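TRNA-splicing ligase RtcB (Thermus thermophilus, PDB 2EPG) probably joins RNA ends as a manganese-dependent, GTP-using RNA ligase, sealing 3'-phosphate or 2',3'-cyclic phosphate ends to 5'-hydroxyl ends. Local coordinates at residues W78-F82 with D277-A281; V97-V103 with L353-K357; A230-L236 with K475-L479. All coordinates share one frame; numbering follows the deposited sequence.

How the contacts relate
All three contacts are long-range. From the N terminus, residues 78-82, 97-103 and 230-236 come first. Their partners follow in the same order: 277-281, 353-357 and 475-479. Contact 1 therefore closes a loop of 194 residues, contact 2 one of 249 and contact 3 one of 238. Each loop crosses the other two. Contact 1 ties the loop before strand 86-90 to the loop before strand 283-284. Contact 2 ties 97-103 to strand 350-357. The two touch where Lys357 binds Phe82 O and Ser99 binds Ala281 O. Contact 3 lies on the other side of the chain's centre, about 30 Å from contact 2 between centres. It fixes helix 228-234 on strand 474-486.

Contact 1: residues W78-F82 with D277-A281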
loop_
_atom_site.group_PDB
_atom_site.type_symbol
_atom_site.label_atom_id
_atom_site.label_comp_id
_atom_site.label_asym_id
_atom_site.label_seq_id
_atom_site.Cartn_x
_atom_site.Cartn_y
_atom_site.Cartn_z
ATOM N N TRP A 78 -4.017 11.259 12.489
ATOM C CA TRP A 78 -4.017 12.547 11.803
ATOM C C TRP A 78 -3.330 12.508 10.438
ATOM O O TRP A 78 -2.234 11.971 10.292
ATOM C CB TRP A 78 -3.345 13.620 12.676
ATOM C CG TRP A 78 -3.612 15.011 12.180
ATOM C CD1 TRP A 78 -4.656 15.824 12.538
ATOM C CD2 TRP A 78 -2.914 15.695 11.129
ATOM N NE1 TRP A 78 -4.655 16.966 11.768
ATOM C CE2 TRP A 78 -3.599 16.913 10.893
ATOM C CE3 TRP A 78 -1.781 15.393 10.354
ATOM C CZ2 TRP A 78 -3.186 17.833 9.912
ATOM C CZ3 TRP A 78 -1.371 16.308 9.375
ATOM C CH2 TRP A 78 -2.078 17.515 9.166
ATOM N N GLY A 79 -3.991 13.086 9.441
ATOM C CA GLY A 79 -3.435 13.130 8.099
ATOM C C GLY A 79 -3.796 14.418 7.377
ATOM O O GLY A 79 -4.337 15.342 7.974
ATOM N N TYR A 80 -3.487 14.480 6.089
ATOM C CA TYR A 80 -3.791 15.653 5.280
ATOM C C TYR A 80 -5.229 15.553 4.754
ATOM O O TYR A 80 -5.500 14.843 3.784
ATOM C CB TYR A 80 -2.813 15.730 4.104
ATOM C CG TYR A 80 -2.909 17.009 3.304
ATOM C CD1 TYR A 80 -2.342 18.194 3.778
ATOM C CD2 TYR A 80 -3.590 17.042 2.083
ATOM C CE1 TYR A 80 -2.448 19.385 3.054
ATOM C CE2 TYR A 80 -3.706 18.225 1.352
ATOM C CZ TYR A 80 -3.131 19.393 1.843
ATOM O OH TYR A 80 -3.236 20.566 1.126
ATOM N N GLY A 81 -6.148 16.269 5.392
ATOM C CA GLY A 81 -7.540 16.225 4.965
ATOM C C GLY A 81 -8.189 14.929 5.421
ATOM O O GLY A 81 -8.930 14.913 6.405
ATOM N N PHE A 82 -7.923 13.845 4.693
ATOM C CA PHE A 82 -8.454 12.528 5.050
ATOM C C PHE A 82 -7.535 11.964 6.121
ATOM O O PHE A 82 -6.341 12.293 6.155
ATOM C CB PHE A 82 -8.409 11.563 3.856
ATOM C CG PHE A 82 -9.471 11.803 2.814
ATOM C CD1 PHE A 82 -9.624 13.047 2.220
ATOM C CD2 PHE A 82 -10.311 10.764 2.414
ATOM C CE1 PHE A 82 -10.597 13.252 1.243
ATOM C CE2 PHE A 82 -11.290 10.963 1.437
ATOM C CZ PHE A 82 -11.431 12.201 0.854
ATOM N N ASP A 277 -12.615 21.577 5.529
ATOM C CA ASP A 277 -11.176 21.596 5.741
ATOM C C ASP A 277 -10.576 21.731 4.345
ATOM O O ASP A 277 -10.838 20.904 3.477
ATOM C CB ASP A 277 -10.749 20.279 6.405
ATOM C CG ASP A 277 -9.245 20.084 6.437
ATOM O OD1 ASP A 277 -8.809 18.999 6.876
ATOM O OD2 ASP A 277 -8.496 20.997 6.027
ATOM N N LYS A 278 -9.789 22.779 4.121
ATOM C CA LYS A 278 -9.179 23.010 2.812
ATOM C C LYS A 278 -8.306 21.853 2.335
ATOM O O LYS A 278 -8.105 21.675 1.131
ATOM C CB LYS A 278 -8.350 24.301 2.827
ATOM C CG LYS A 278 -7.469 24.458 4.066
ATOM C CD LYS A 278 -6.047 24.925 3.737
ATOM C CE LYS A 278 -5.236 23.826 3.045
ATOM N NZ LYS A 278 -3.792 24.202 2.893
ATOM N N GLN A 279 -7.792 21.066 3.274
ATOM C CA GLN A 279 -6.936 19.938 2.929
ATOM C C GLN A 279 -7.750 18.797 2.317
ATOM O O GLN A 279 -7.194 17.804 1.836
ATOM C CB GLN A 279 -6.178 19.452 4.171
ATOM C CG GLN A 279 -5.493 20.577 4.941
ATOM C CD GLN A 279 -4.315 20.099 5.778
ATOM O OE1 GLN A 279 -4.435 19.165 6.574
ATOM N NE2 GLN A 279 -3.166 20.744 5.601
ATOM N N LEU A 280 -9.068 18.960 2.329
ATOM C CA LEU A 280 -9.995 17.979 1.766
ATOM C C LEU A 280 -10.239 18.303 0.285
ATOM O O LEU A 280 -11.130 17.728 -0.356
ATOM C CB LEU A 280 -11.314 18.050 2.528
ATOM C CG LEU A 280 -11.936 16.774 3.080
ATOM C CD1 LEU A 280 -10.929 15.974 3.890
ATOM C CD2 LEU A 280 -13.128 17.172 3.936
ATOM N N ALA A 281 -9.447 19.235 -0.242
ATOM C CA ALA A 281 -9.550 19.677 -1.629
ATOM C C ALA A 281 -9.908 18.542 -2.583
ATOM O O ALA A 281 -9.150 17.588 -2.717
ATOM C CB ALA A 281 -8.241 20.319 -2.050
HETATM O O HOH W 1 -6.476 18.019 7.662
#
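Gly81 and Gln279 bring the two backbones together, with their CA atoms 4.3 Å apart. Gly81 has a positive phi of 76°, and a side chain there would run into the Gln279 carbonyl. Its CA-H instead points at Gln279 O. Gln279 carries most of the contact. Its CB sits over the centre of the Tyr80 ring in a CH-pi contact, 3.8 Å from the centroid. The amide runs out beyond the CD1-CE1 bond of the ring, tilted 46° to it, with Gln279 NE2 3.0 Å from Tyr80 CE1. With chi1 at -172°, Tyr80 swings its ring away from its own N and against Gln279 CB. On the other side of Gly81, Leu280 CD1 lies 3.6 Å from Phe82 CD1. No direct hydrogen bond links the segments, but one water does. It accepts from Gly81 N at 2.9 Å. It is also hydrogen-bonded to Asp277 OD1 and Gln279 OE1, each 2.6 Å from the water oxygen. The other carboxylate oxygen, Asp277 OD2, accepts from Gln279 N at 2.8 Å, from above the carboxylate plane. This bond, to the backbone N two residues on, makes an Asx turn, which leads into the 3-10 segment 278-280.

Contact 2: residues V97-V103 with L353-K357; sequences VVSPGGV and LVHRK
His355 lays its ring against the 97-103 segment and is hydrogen-bonded to it through NE2. Ser99 N donates to His355 NE2 at 2.9 Å. The bond is nearly straight, with 170° at the hydrogen. The donor is tilted 24° from the ring plane. Val98 CA lies at the ring edge, in plane, and Val97 O is 3.5 Å from His355 CE1. The ring reaches these atoms because its CG stands beside the backbone N (chi1 -69°) on a bond that points at the segment. Gly102 lies close to the ring, and a CB there would clash with His355 CD2. If His355 were an alanine, Ser99 N would probably lose its acceptor and a gap would open against Val98 and Gly102. Next to the ring, Val98 CB packs on Leu353 CD2 at 3.7 Å.

Strand 350-357 pairs antiparallel with both 86-90 and 332-347. Segment 97-103 leaves its own short pairing, 97-98 with 283-284, and turns over the face of strand 350-357 that carries Leu353, His355 and Lys357. The turn is held by Gly102 N to Ser99 O at 2.7 Å.

At the far end, Lys357 CG lies 3.3 Å from Val103 O. The lysine chain then bends on its way to the carbonyls of Phe82 and Tyr80, to which its NZ is hydrogen-bonded. Its side chain touches Asn340, a predicted GMP-binding residue.

A second shell sets the ring. His355 ND1 makes a weak hydrogen bond to Ala88 O. This is consistent with a neutral ring that carries its proton on ND1. Phe90 meets the ring with the two planes steeply inclined. Ser99 OG binds Ala281 O, and Val98 and Val103 both lean on Tyr293 of helix 288-321.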
loop_
_atom_site.group_PDB
_atom_site.type_symbol
_atom_site.label_atom_id
_atom_site.label_comp_id
_atom_site.label_asym_id
_atom_site.label_seq_id
_atom_site.Cartn_x
_atom_site.Cartn_y
_atom_site.Cartn_z
ATOM N N VAL A 97 -16.737 12.767 -5.882
ATOM C CA VAL A 97 -15.511 13.516 -6.090
ATOM C C VAL A 97 -14.267 12.666 -5.894
ATOM O O VAL A 97 -14.341 11.543 -5.390
ATOM C CB VAL A 97 -15.428 14.710 -5.110
ATOM C CG1 VAL A 97 -16.516 15.728 -5.422
ATOM C CG2 VAL A 97 -15.547 14.220 -3.655
ATOM N N VAL A 98 -13.127 13.194 -6.321
ATOM C CA VAL A 98 -11.844 12.522 -6.136
ATOM C C VAL A 98 -10.966 13.538 -5.415
ATOM O O VAL A 98 -10.925 14.716 -5.800
ATOM C CB VAL A 98 -11.164 12.098 -7.482
ATOM C CG1 VAL A 98 -11.032 13.288 -8.434
ATOM C CG2 VAL A 98 -9.751 11.525 -7.181
ATOM N N SER A 99 -10.287 13.097 -4.361
ATOM C CA SER A 99 -9.437 13.997 -3.587
ATOM C C SER A 99 -8.003 13.527 -3.399
ATOM O O SER A 99 -7.767 12.471 -2.817
ATOM C CB SER A 99 -10.037 14.235 -2.215
ATOM O OG SER A 99 -9.114 14.950 -1.427
ATOM N N PRO A 100 -7.023 14.315 -3.877
ATOM C CA PRO A 100 -5.612 13.936 -3.734
ATOM C C PRO A 100 -5.268 13.657 -2.273
ATOM O O PRO A 100 -4.456 12.784 -1.966
ATOM C CB PRO A 100 -4.869 15.158 -4.274
ATOM C CG PRO A 100 -5.814 15.710 -5.294
ATOM C CD PRO A 100 -7.156 15.589 -4.608
ATOM N N GLY A 101 -5.893 14.405 -1.371
ATOM C CA GLY A 101 -5.634 14.208 0.043
ATOM C C GLY A 101 -6.164 12.868 0.518
ATOM O O GLY A 101 -5.769 12.377 1.579
ATOM N N GLY A 102 -7.066 12.283 -0.267
ATOM C CA GLY A 102 -7.648 10.999 0.083
ATOM C C GLY A 102 -6.766 9.842 -0.334
ATOM O O GLY A 102 -7.023 8.696 0.008
ATOM N N VAL A 103 -5.726 10.147 -1.097
ATOM C CA VAL A 103 -4.796 9.132 -1.565
ATOM C C VAL A 103 -3.481 9.299 -0.797
ATOM O O VAL A 103 -2.846 8.325 -0.416
ATOM C CB VAL A 103 -4.522 9.292 -3.085
ATOM C CG1 VAL A 103 -3.406 8.344 -3.524
ATOM C CG2 VAL A 103 -5.791 9.007 -3.887
ATOM N N LEU A 353 -15.318 4.747 -6.964
ATOM C CA LEU A 353 -13.911 5.074 -6.823
ATOM C C LEU A 353 -13.570 4.968 -5.335
ATOM O O LEU A 353 -14.109 5.719 -4.519
ATOM C CB LEU A 353 -13.638 6.498 -7.312
ATOM C CG LEU A 353 -12.195 6.967 -7.104
ATOM C CD1 LEU A 353 -11.279 6.189 -8.030
ATOM C CD2 LEU A 353 -12.098 8.477 -7.367
ATOM N N VAL A 354 -12.661 4.062 -4.990
ATOM C CA VAL A 354 -12.285 3.864 -3.594
ATOM C C VAL A 354 -10.945 4.493 -3.230
ATOM O O VAL A 354 -9.904 4.083 -3.757
ATOM C CB VAL A 354 -12.215 2.356 -3.251
ATOM C CG1 VAL A 354 -11.951 2.163 -1.743
ATOM C CG2 VAL A 354 -13.512 1.676 -3.670
ATOM N N HIS A 355 -10.989 5.480 -2.327
ATOM C CA HIS A 355 -9.795 6.169 -1.854
ATOM C C HIS A 355 -9.290 5.375 -0.651
ATOM O O HIS A 355 -10.054 5.065 0.283
ATOM C CB HIS A 355 -10.099 7.597 -1.356
ATOM C CG HIS A 355 -10.490 8.571 -2.426
ATOM N ND1 HIS A 355 -11.731 8.567 -3.029
ATOM C CD2 HIS A 355 -9.814 9.621 -2.958
ATOM C CE1 HIS A 355 -11.804 9.576 -3.882
ATOM N NE2 HIS A 355 -10.655 10.232 -3.857
ATOM N N ARG A 356 -8.005 5.059 -0.672
ATOM C CA ARG A 356 -7.391 4.323 0.416
ATOM C C ARG A 356 -6.073 4.992 0.709
ATOM O O ARG A 356 -5.182 4.990 -0.131
ATOM C CB ARG A 356 -7.138 2.851 0.031
ATOM C CG ARG A 356 -8.399 1.994 -0.219
ATOM C CD ARG A 356 -8.066 0.484 -0.220
ATOM N NE ARG A 356 -9.235 -0.362 -0.455
ATOM C CZ ARG A 356 -9.686 -0.715 -1.659
ATOM N NH1 ARG A 356 -10.762 -1.482 -1.764
ATOM N NH2 ARG A 356 -9.067 -0.307 -2.765
ATOM N N LYS A 357 -5.963 5.588 1.888
ATOM C CA LYS A 357 -4.723 6.234 2.299
ATOM C C LYS A 357 -4.296 5.488 3.538
ATOM O O LYS A 357 -4.981 5.548 4.563
ATOM C CB LYS A 357 -4.930 7.709 2.659
ATOM C CG LYS A 357 -3.592 8.443 2.828
ATOM C CD LYS A 357 -3.636 9.636 3.778
ATOM C CE LYS A 357 -4.758 10.594 3.482
ATOM N NZ LYS A 357 -4.620 11.874 4.227
#

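Contact 3: residues A230-L236 with K475-L479; sequences AALAFGL and KVARL
A classic beta bulge in strand 474-486 packs Val476 and Ala477 against the C-terminal end of helix 228-234. Both bulge residues face Val393 of the neighbouring strand. The bulge lets two consecutive residues point their CB atoms towards the helical segment. The short axes of 230-234 and 475-479 come within 8.5 Å and cross at 68°.

Val476 is the centre of the contact, which is wholly apolar. Its two methyls share Ala230 and Phe234, and CG1 alone reaches Ala231. CG2 touches Ala230 CB at 3.7 Å and approaches Phe234 CE2 at 4.1 Å. CG1 lies against the helix backbone, 3.7 Å from Ala231 N, and also meets Ala231 CB. Val476 CG1 is anti to the backbone N (chi1 179°), which places this methyl over Ala231 while CG2 faces Ala230. The small alanine side chains let the valine come close to the helix. The valine and the Phe234 side chain cross at about a right angle.

The helix ends in a Schellman motif. Gly235 takes a positive phi of 73°, and Leu236 N bonds back to Ala231 O at 2.8 Å. The turn brings Leu236 back towards the strand, where its CD1 meets Ala477 CB at 4.0 Å.

Phe234 also stacks edge-to-face with Tyr374 and touches Val393, while Leu236 leans on Val222. Strand 474-486 runs antiparallel to 216-225 on one flank and to 391-395 on the other. Helix 228-234, which follows strand 216-225 in the chain, touches all three of these strands.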
loop_
_atom_site.group_PDB
_atom_site.type_symbol
_atom_site.label_atom_id
_atom_site.label_comp_id
_atom_site.label_asym_id
_atom_site.label_seq_id
_atom_site.Cartn_x
_atom_site.Cartn_y
_atom_site.Cartn_z
ATOM N N ALA A 230 -3.998 -21.112 4.387
ATOM C CA ALA A 230 -3.627 -19.922 3.625
ATOM C C ALA A 230 -2.116 -19.904 3.396
ATOM O O ALA A 230 -1.652 -19.527 2.328
ATOM C CB ALA A 230 -4.072 -18.656 4.372
ATOM N N ALA A 231 -1.349 -20.325 4.392
ATOM C CA ALA A 231 0.099 -20.317 4.253
ATOM C C ALA A 231 0.515 -21.235 3.117
ATOM O O ALA A 231 1.343 -20.860 2.292
ATOM C CB ALA A 231 0.777 -20.740 5.572
ATOM N N LEU A 232 -0.074 -22.431 3.069
ATOM C CA LEU A 232 0.218 -23.386 2.005
ATOM C C LEU A 232 -0.118 -22.766 0.656
ATOM O O LEU A 232 0.676 -22.825 -0.284
ATOM C CB LEU A 232 -0.618 -24.661 2.169
ATOM C CG LEU A 232 -0.470 -25.636 0.993
ATOM C CD1 LEU A 232 0.936 -26.251 1.037
ATOM C CD2 LEU A 232 -1.541 -26.731 1.057
ATOM N N ALA A 233 -1.311 -22.183 0.563
ATOM C CA ALA A 233 -1.745 -21.548 -0.665
ATOM C C ALA A 233 -0.818 -20.399 -1.072
ATOM O O ALA A 233 -0.557 -20.221 -2.252
ATOM C CB ALA A 233 -3.184 -21.039 -0.514
ATOM N N PHE A 234 -0.322 -19.625 -0.103
ATOM C CA PHE A 234 0.575 -18.495 -0.401
ATOM C C PHE A 234 2.025 -18.951 -0.545
ATOM O O PHE A 234 2.900 -18.137 -0.848
ATOM C CB PHE A 234 0.553 -17.424 0.714
ATOM C CG PHE A 234 -0.726 -16.634 0.803
ATOM C CD1 PHE A 234 -1.722 -16.754 -0.171
ATOM C CD2 PHE A 234 -0.942 -15.779 1.885
ATOM C CE1 PHE A 234 -2.917 -16.048 -0.068
ATOM C CE2 PHE A 234 -2.133 -15.064 2.005
ATOM C CZ PHE A 234 -3.128 -15.196 1.027
ATOM N N GLY A 235 2.285 -20.231 -0.293
ATOM C CA GLY A 235 3.644 -20.734 -0.404
ATOM C C GLY A 235 4.546 -20.260 0.726
ATOM O O GLY A 235 5.722 -19.959 0.504
ATOM N N LEU A 236 3.994 -20.169 1.933
ATOM C CA LEU A 236 4.754 -19.737 3.102
ATOM C C LEU A 236 4.990 -20.902 4.071
ATOM O O LEU A 236 4.134 -21.771 4.217
ATOM C CB LEU A 236 3.989 -18.633 3.845
ATOM C CG LEU A 236 4.002 -17.220 3.264
ATOM C CD1 LEU A 236 3.033 -16.313 4.041
ATOM C CD2 LEU A 236 5.444 -16.673 3.340
ATOM N N LYS A 475 -5.163 -13.621 9.968
ATOM C CA LYS A 475 -3.723 -13.769 10.159
ATOM C C LYS A 475 -3.206 -15.014 9.482
ATOM O O LYS A 475 -3.777 -16.088 9.629
ATOM C CB LYS A 475 -3.371 -13.849 11.640
ATOM C CG LYS A 475 -3.487 -12.524 12.346
ATOM C CD LYS A 475 -3.240 -12.659 13.836
ATOM C CE LYS A 475 -1.833 -13.111 14.135
ATOM N NZ LYS A 475 -1.631 -13.227 15.625
ATOM N N VAL A 476 -2.119 -14.865 8.734
ATOM C CA VAL A 476 -1.529 -15.998 8.048
ATOM C C VAL A 476 -0.132 -16.274 8.569
ATOM O O VAL A 476 0.184 -17.406 8.921
ATOM C CB VAL A 476 -1.467 -15.767 6.532
ATOM C CG1 VAL A 476 -0.821 -16.978 5.858
ATOM C CG2 VAL A 476 -2.878 -15.504 5.999
ATOM N N ALA A 477 0.713 -15.247 8.624
ATOM C CA ALA A 477 2.072 -15.454 9.126
ATOM C C ALA A 477 2.711 -14.192 9.650
ATOM O O ALA A 477 2.212 -13.088 9.425
ATOM C CB ALA A 477 2.961 -16.072 8.028
ATOM N N ARG A 478 3.818 -14.371 10.369
ATOM C CA ARG A 478 4.576 -13.261 10.917
ATOM C C ARG A 478 5.994 -13.414 10.417
ATOM O O ARG A 478 6.509 -14.528 10.338
ATOM C CB ARG A 478 4.566 -13.249 12.448
ATOM C CG ARG A 478 5.265 -12.020 13.005
ATOM C CD ARG A 478 5.143 -11.926 14.521
ATOM N NE ARG A 478 5.925 -12.951 15.201
ATOM C CZ ARG A 478 5.776 -13.264 16.481
ATOM N NH1 ARG A 478 6.527 -14.206 17.032
ATOM N NH2 ARG A 478 4.857 -12.643 17.206
ATOM N N LEU A 479 6.610 -12.279 10.100
ATOM C CA LEU A 479 7.952 -12.209 9.549
ATOM C C LEU A 479 8.891 -11.404 10.458
ATOM O O LEU A 479 8.549 -10.304 10.893
ATOM C CB LEU A 479 7.893 -11.524 8.172
ATOM C CG LEU A 479 7.310 -12.182 6.911
ATOM C CD1 LEU A 479 6.521 -13.420 7.228
ATOM C CD2 LEU A 479 6.486 -11.147 6.146
#